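Local structure of spherulin-4 (Aspergillus clavatus, 5C5G) at residues H182-F187 / R222-E227; R215-Q220 / I228-L233. The protein is a glycoside hydrolase of the spherulin-4 family, probably cleaving galactosaminogalactan, the fungal cell-surface polysaccharide whose biosynthesis requires its Aspergillus fumigatus relative. All blocks are in the same frame, centred on the assembly; numbering follows the deposited sequence.

Contact 1 (H182-F187 / R222-E227); sequences HGAELF and RQVADE
In the outer layer of this (beta/alpha)8 barrel, Val224, near the C-terminal end of helix 212-224, packs on Phe187 of the connection between helix 175-180 and strand 198-203. The evidence for a CH-pi contact is direct: Val224 CG2 stands 3.8 Å from the centroid of the Phe187 ring and 16° off its normal. The methyl therefore lies over one face, displaced toward the rim, with Phe187 CG its nearest ring atom at 3.7 Å. With chi1 -72°, Phe187 CG is anti to its carbonyl carbon, which brings the ring alongside Val224, and chi2 69° turns a face to it. The two side chains cross at about a right angle.

Both Val224 methyls, CG1 and CG2, come to 4.0 Å from Ala184 CB, and only CG2 also lies over the ring. Ala184 sits three residues before Phe187 in a turn with helical backbone angles, where Phe187 N hydrogen-bonds to Ala184 O. That turn follows a Schellman motif, in which His182, with positive phi, is the C-prime residue ending helix 175-180, and Gly183 N hydrogen-bonds back to Phe178 O.

The side chains that meet are all apolar, although the Val224 carbonyl O also sits 3.7 Å from Phe187 CD2, and 184 Å² is buried in all. Ala184 and Val224 are partly exposed, whereas Phe187 is buried and also touches Val170 and Phe171 of strand 167-172 and Leu198 and Ala200 of strand 198-203, so the contact runs from the rim of the helical layer in to the sheet. The Phe187 side chain lies about 9 Å from that of Glu172, which binds N-acetyl-D-galactosamine. At the far end of the ring, Ala225 CB approaches obliquely, 4.2 Å from Phe187 CE2.

Contact 2 (R215-Q220 / I228-L233); sequences RGLVKQ and IFITHL
Ile230 of strand 227-230 meets helix 212-224 through a single methyl group, CD1, which touches two consecutive helix residues. Val218 CG2 is the closer partner, 4.0 Å from Ile230 CD1. Leu217 is the second partner, its CG lying 4.2 Å from the same Ile230 CD1, and its CD2 is equally near. The approaches differ: Leu217 and Ile230 reach toward each other tip to tip, whereas Val218 runs obliquely across the isoleucine.

The torsion of Ile230 explains why CD1 does the touching. With chi1 -70° and chi2 169°, CG1 lies beside the backbone N and the chain beyond it is extended, so the delta methyl is carried out from the strand to the helix. The methyl thus spans a gap in which the nearest CA atoms, Val218 CA and Ile230 CA, are 8.2 Å apart.

This compact part comprises three buried residues, and Val218 also touches Met252, which continues the apolar layer to helix 245-252. Packing between the segments is looser beside it, where Ile228 CD1 stays 4.6 Å from Val218 O. On the helix flank turned from the strand, Lys219 points away and is partly exposed, its NZ hydrogen-bonded to Met3 O. Gln220, in the next position, is exposed. Past the end of the strand, Leu233 N hydrogen-bonds almost straight to Thr231 OG1 (3.2 Å, 176°), closing an ST turn over Thr231 to Leu233, whose last two residues are partly exposed.

Strand 198-203, helix 212-224 and strand 227-230 form a beta-alpha-beta unit with parallel strands, and a helix packed by apolar side chains on the strand that follows it is the repeating arrangement of the TIM barrel.

Overall arrangement
Both contacts use helix 212-224, at different places. Contact 2 is the core one: all its touching residues are buried, and aliphatic groups alone join the middle of the helix to its own following strand. Contact 1 lies nearer the surface, with two of four touching residues buried; it brings the end of the same helix against a connection distant in sequence and adds an aromatic face to the aliphatic chemistry. Their centres are 11 Å apart, on the same side of the chain's centre, and the packing is continuous: Ala184 CB lies 3.8 Å from Gln220 O, and Ile228 CD1 lies 3.6 Å from Arg222 N.

Contact 1 (H182-F187 / R222-E227)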
loop_
_atom_site.group_PDB
_atom_site.type_symbol
_atom_site.label_atom_id
_atom_site.label_comp_id
_atom_site.label_asym_id
_atom_site.label_seq_id
_atom_site.Cartn_x
_atom_site.Cartn_y
_atom_site.Cartn_z
ATOM N N HIS A 182 -18.437 -1.184 -13.059
ATOM C CA HIS A 182 -18.976 0.190 -12.991
ATOM C C HIS A 182 -18.202 1.118 -12.074
ATOM O O HIS A 182 -18.750 2.058 -11.484
ATOM C CB HIS A 182 -20.464 0.168 -12.671
ATOM C CG HIS A 182 -21.242 -0.635 -13.658
ATOM N ND1 HIS A 182 -21.372 -0.262 -14.978
ATOM C CD2 HIS A 182 -21.873 -1.826 -13.535
ATOM C CE1 HIS A 182 -22.078 -1.177 -15.621
ATOM N NE2 HIS A 182 -22.398 -2.134 -14.767
ATOM N N GLY A 183 -16.911 0.857 -11.972
ATOM C CA GLY A 183 -16.003 1.778 -11.353
ATOM C C GLY A 183 -16.320 2.044 -9.903
ATOM O O GLY A 183 -16.473 1.127 -9.091
ATOM N N ALA A 184 -16.410 3.328 -9.568
ATOM C CA ALA A 184 -16.637 3.742 -8.198
ATOM C C ALA A 184 -17.920 3.162 -7.627
ATOM O O ALA A 184 -18.026 2.978 -6.414
ATOM C CB ALA A 184 -16.643 5.260 -8.105
ATOM N N GLU A 185 -18.892 2.846 -8.483
ATOM C CA GLU A 185 -20.134 2.241 -8.019
ATOM C C GLU A 185 -19.924 0.950 -7.235
ATOM O O GLU A 185 -20.703 0.627 -6.342
ATOM C CB GLU A 185 -21.089 1.943 -9.183
ATOM C CG GLU A 185 -21.782 3.162 -9.756
ATOM C CD GLU A 185 -22.789 2.804 -10.837
ATOM O OE1 GLU A 185 -23.206 1.627 -10.911
ATOM O OE2 GLU A 185 -23.157 3.704 -11.620
ATOM N N LEU A 186 -18.875 0.203 -7.563
ATOM C CA LEU A 186 -18.605 -1.038 -6.848
ATOM C C LEU A 186 -18.383 -0.758 -5.359
ATOM O O LEU A 186 -18.765 -1.544 -4.491
ATOM C CB LEU A 186 -17.395 -1.748 -7.454
ATOM C CG LEU A 186 -16.873 -2.970 -6.707
ATOM C CD1 LEU A 186 -17.907 -4.088 -6.694
ATOM C CD2 LEU A 186 -15.568 -3.433 -7.343
ATOM N N PHE A 187 -17.777 0.378 -5.058
ATOM C CA PHE A 187 -17.488 0.720 -3.669
ATOM C C PHE A 187 -18.768 0.997 -2.880
ATOM O O PHE A 187 -18.799 0.799 -1.658
ATOM C CB PHE A 187 -16.537 1.917 -3.604
ATOM C CG PHE A 187 -15.139 1.596 -4.012
ATOM C CD1 PHE A 187 -14.832 1.295 -5.324
ATOM C CD2 PHE A 187 -14.121 1.587 -3.071
ATOM C CE1 PHE A 187 -13.530 0.984 -5.691
ATOM C CE2 PHE A 187 -12.830 1.273 -3.432
ATOM C CZ PHE A 187 -12.533 0.970 -4.739
ATOM N N ARG A 222 -10.903 9.023 -6.076
ATOM C CA ARG A 222 -10.728 9.798 -4.854
ATOM C C ARG A 222 -12.006 9.867 -4.038
ATOM O O ARG A 222 -11.963 9.961 -2.817
ATOM C CB ARG A 222 -10.195 11.210 -5.174
ATOM C CG ARG A 222 -8.688 11.226 -5.406
ATOM C CD ARG A 222 -8.157 12.539 -5.896
ATOM N NE ARG A 222 -8.412 13.613 -4.955
ATOM C CZ ARG A 222 -7.843 14.804 -5.033
ATOM N NH1 ARG A 222 -6.950 15.075 -5.982
ATOM N NH2 ARG A 222 -8.184 15.739 -4.168
ATOM N N GLN A 223 -13.157 9.855 -4.694
ATOM C CA GLN A 223 -14.391 9.948 -3.951
ATOM C C GLN A 223 -14.601 8.764 -3.018
ATOM O O GLN A 223 -15.228 8.917 -1.965
ATOM C CB GLN A 223 -15.565 10.041 -4.903
ATOM C CG GLN A 223 -16.879 10.375 -4.221
ATOM C CD GLN A 223 -18.014 10.594 -5.207
ATOM O OE1 GLN A 223 -18.046 9.992 -6.282
ATOM N NE2 GLN A 223 -18.948 11.470 -4.847
ATOM N N VAL A 224 -14.098 7.604 -3.414
ATOM C CA VAL A 224 -14.442 6.350 -2.748
ATOM C C VAL A 224 -13.290 5.670 -2.024
ATOM O O VAL A 224 -13.542 4.755 -1.240
ATOM C CB VAL A 224 -15.104 5.338 -3.727
ATOM C CG1 VAL A 224 -16.429 5.868 -4.205
ATOM C CG2 VAL A 224 -14.207 5.022 -4.892
ATOM N N ALA A 225 -12.046 6.094 -2.256
ATOM C CA ALA A 225 -10.892 5.426 -1.657
ATOM C C ALA A 225 -9.855 6.444 -1.216
ATOM O O ALA A 225 -9.433 7.295 -2.007
ATOM C CB ALA A 225 -10.265 4.461 -2.640
ATOM N N ASP A 226 -9.431 6.354 0.036
ATOM C CA ASP A 226 -8.483 7.310 0.600
ATOM C C ASP A 226 -7.036 6.977 0.267
ATOM O O ASP A 226 -6.163 7.782 0.567
ATOM C CB ASP A 226 -8.657 7.376 2.112
ATOM C CG ASP A 226 -7.897 8.516 2.754
ATOM O OD1 ASP A 226 -8.125 9.682 2.354
ATOM O OD2 ASP A 226 -7.098 8.249 3.689
ATOM N N GLU A 227 -6.769 5.821 -0.344
ATOM C CA GLU A 227 -5.426 5.497 -0.836
ATOM C C GLU A 227 -5.572 4.893 -2.212
ATOM O O GLU A 227 -6.456 4.066 -2.414
ATOM C CB GLU A 227 -4.663 4.548 0.097
ATOM C CG GLU A 227 -4.848 4.889 1.569
ATOM C CD GLU A 227 -3.696 4.522 2.472
ATOM O OE1 GLU A 227 -2.543 4.440 1.983
ATOM O OE2 GLU A 227 -3.947 4.340 3.675
#

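Contact 2 (R215-Q220 / I228-L233)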
loop_
_atom_site.group_PDB
_atom_site.type_symbol
_atom_site.label_atom_id
_atom_site.label_comp_id
_atom_site.label_asym_id
_atom_site.label_seq_id
_atom_site.Cartn_x
_atom_site.Cartn_y
_atom_site.Cartn_z
ATOM N N ARG A 215 -7.600 12.617 -15.442
ATOM C CA ARG A 215 -8.108 13.475 -14.382
ATOM C C ARG A 215 -9.459 12.951 -13.902
ATOM O O ARG A 215 -9.699 12.865 -12.689
ATOM C CB ARG A 215 -8.240 14.913 -14.857
ATOM C CG ARG A 215 -8.724 15.874 -13.777
ATOM C CD ARG A 215 -8.699 17.287 -14.322
ATOM N NE ARG A 215 -9.043 18.295 -13.317
ATOM C CZ ARG A 215 -8.163 18.926 -12.539
ATOM N NH1 ARG A 215 -6.862 18.670 -12.639
ATOM N NH2 ARG A 215 -8.586 19.819 -11.652
ATOM N N GLY A 216 -10.355 12.624 -14.825
ATOM C CA GLY A 216 -11.663 12.120 -14.459
ATOM C C GLY A 216 -11.576 10.825 -13.674
ATOM O O GLY A 216 -12.277 10.659 -12.676
ATOM N N LEU A 217 -10.721 9.904 -14.102
ATOM C CA LEU A 217 -10.548 8.651 -13.375
ATOM C C LEU A 217 -10.054 8.906 -11.955
ATOM O O LEU A 217 -10.606 8.351 -11.004
ATOM C CB LEU A 217 -9.595 7.729 -14.123
ATOM C CG LEU A 217 -9.257 6.410 -13.405
ATOM C CD1 LEU A 217 -10.485 5.581 -13.159
ATOM C CD2 LEU A 217 -8.236 5.623 -14.206
ATOM N N VAL A 218 -9.034 9.736 -11.805
ATOM C CA VAL A 218 -8.508 10.015 -10.474
ATOM C C VAL A 218 -9.584 10.628 -9.577
ATOM O O VAL A 218 -9.717 10.230 -8.418
ATOM C CB VAL A 218 -7.249 10.885 -10.554
ATOM C CG1 VAL A 218 -6.801 11.344 -9.182
ATOM C CG2 VAL A 218 -6.117 10.105 -11.227
ATOM N N LYS A 219 -10.346 11.587 -10.091
ATOM C CA LYS A 219 -11.416 12.181 -9.307
ATOM C C LYS A 219 -12.437 11.134 -8.872
ATOM O O LYS A 219 -12.879 11.118 -7.725
ATOM C CB LYS A 219 -12.101 13.261 -10.129
ATOM C CG LYS A 219 -13.198 13.970 -9.388
ATOM C CD LYS A 219 -13.674 15.193 -10.143
ATOM C CE LYS A 219 -14.786 15.894 -9.413
ATOM N NZ LYS A 219 -15.165 17.155 -10.113
ATOM N N GLN A 220 -12.825 10.256 -9.792
ATOM C CA GLN A 220 -13.826 9.242 -9.476
ATOM C C GLN A 220 -13.346 8.349 -8.334
ATOM O O GLN A 220 -14.108 8.008 -7.434
ATOM C CB GLN A 220 -14.151 8.372 -10.692
ATOM C CG GLN A 220 -14.908 9.084 -11.772
ATOM C CD GLN A 220 -14.802 8.363 -13.093
ATOM O OE1 GLN A 220 -14.829 7.129 -13.154
ATOM N NE2 GLN A 220 -14.666 9.129 -14.165
ATOM N N ILE A 228 -4.742 5.324 -3.163
ATOM C CA ILE A 228 -4.923 4.968 -4.564
ATOM C C ILE A 228 -3.578 4.739 -5.254
ATOM O O ILE A 228 -2.654 5.536 -5.088
ATOM C CB ILE A 228 -5.639 6.099 -5.319
ATOM C CG1 ILE A 228 -6.982 6.422 -4.662
ATOM C CG2 ILE A 228 -5.807 5.737 -6.786
ATOM C CD1 ILE A 228 -7.656 7.647 -5.225
ATOM N N PHE A 229 -3.504 3.667 -6.038
ATOM C CA PHE A 229 -2.423 3.463 -6.998
ATOM C C PHE A 229 -3.061 3.231 -8.354
ATOM O O PHE A 229 -3.950 2.386 -8.485
ATOM C CB PHE A 229 -1.605 2.234 -6.636
ATOM C CG PHE A 229 -0.434 1.980 -7.553
ATOM C CD1 PHE A 229 0.592 2.903 -7.663
ATOM C CD2 PHE A 229 -0.339 0.794 -8.272
ATOM C CE1 PHE A 229 1.684 2.652 -8.511
ATOM C CE2 PHE A 229 0.751 0.543 -9.103
ATOM C CZ PHE A 229 1.753 1.463 -9.214
ATOM N N ILE A 230 -2.628 3.994 -9.359
ATOM C CA ILE A 230 -3.076 3.828 -10.735
ATOM C C ILE A 230 -1.839 3.755 -11.610
ATOM O O ILE A 230 -0.944 4.586 -11.465
ATOM C CB ILE A 230 -3.966 4.998 -11.181
ATOM C CG1 ILE A 230 -5.295 4.923 -10.437
ATOM C CG2 ILE A 230 -4.212 4.947 -12.692
ATOM C CD1 ILE A 230 -6.178 6.169 -10.593
ATOM N N THR A 231 -1.779 2.764 -12.501
ATOM C CA THR A 231 -0.679 2.657 -13.433
ATOM C C THR A 231 -1.129 2.138 -14.775
ATOM O O THR A 231 -2.084 1.363 -14.898
ATOM C CB THR A 231 0.440 1.770 -12.889
ATOM O OG1 THR A 231 1.491 1.741 -13.856
ATOM C CG2 THR A 231 -0.028 0.351 -12.602
ATOM N N HIS A 232 -0.432 2.614 -15.796
ATOM C CA HIS A 232 -0.685 2.228 -17.171
ATOM C C HIS A 232 0.133 1.009 -17.584
ATOM O O HIS A 232 0.015 0.564 -18.709
ATOM C CB HIS A 232 -0.426 3.416 -18.095
ATOM C CG HIS A 232 -1.378 4.550 -17.871
ATOM N ND1 HIS A 232 -1.255 5.435 -16.823
ATOM C CD2 HIS A 232 -2.478 4.926 -18.564
ATOM C CE1 HIS A 232 -2.238 6.320 -16.891
ATOM N NE2 HIS A 232 -2.997 6.028 -17.929
ATOM N N LEU A 233 0.970 0.471 -16.701
ATOM C CA LEU A 233 1.660 -0.785 -17.023
ATOM C C LEU A 233 0.702 -1.975 -16.951
ATOM O O LEU A 233 -0.100 -2.086 -16.018
ATOM C CB LEU A 233 2.832 -1.022 -16.069
ATOM C CG LEU A 233 3.983 -0.005 -16.095
ATOM C CD1 LEU A 233 5.128 -0.433 -15.200
ATOM C CD2 LEU A 233 4.478 0.256 -17.510
#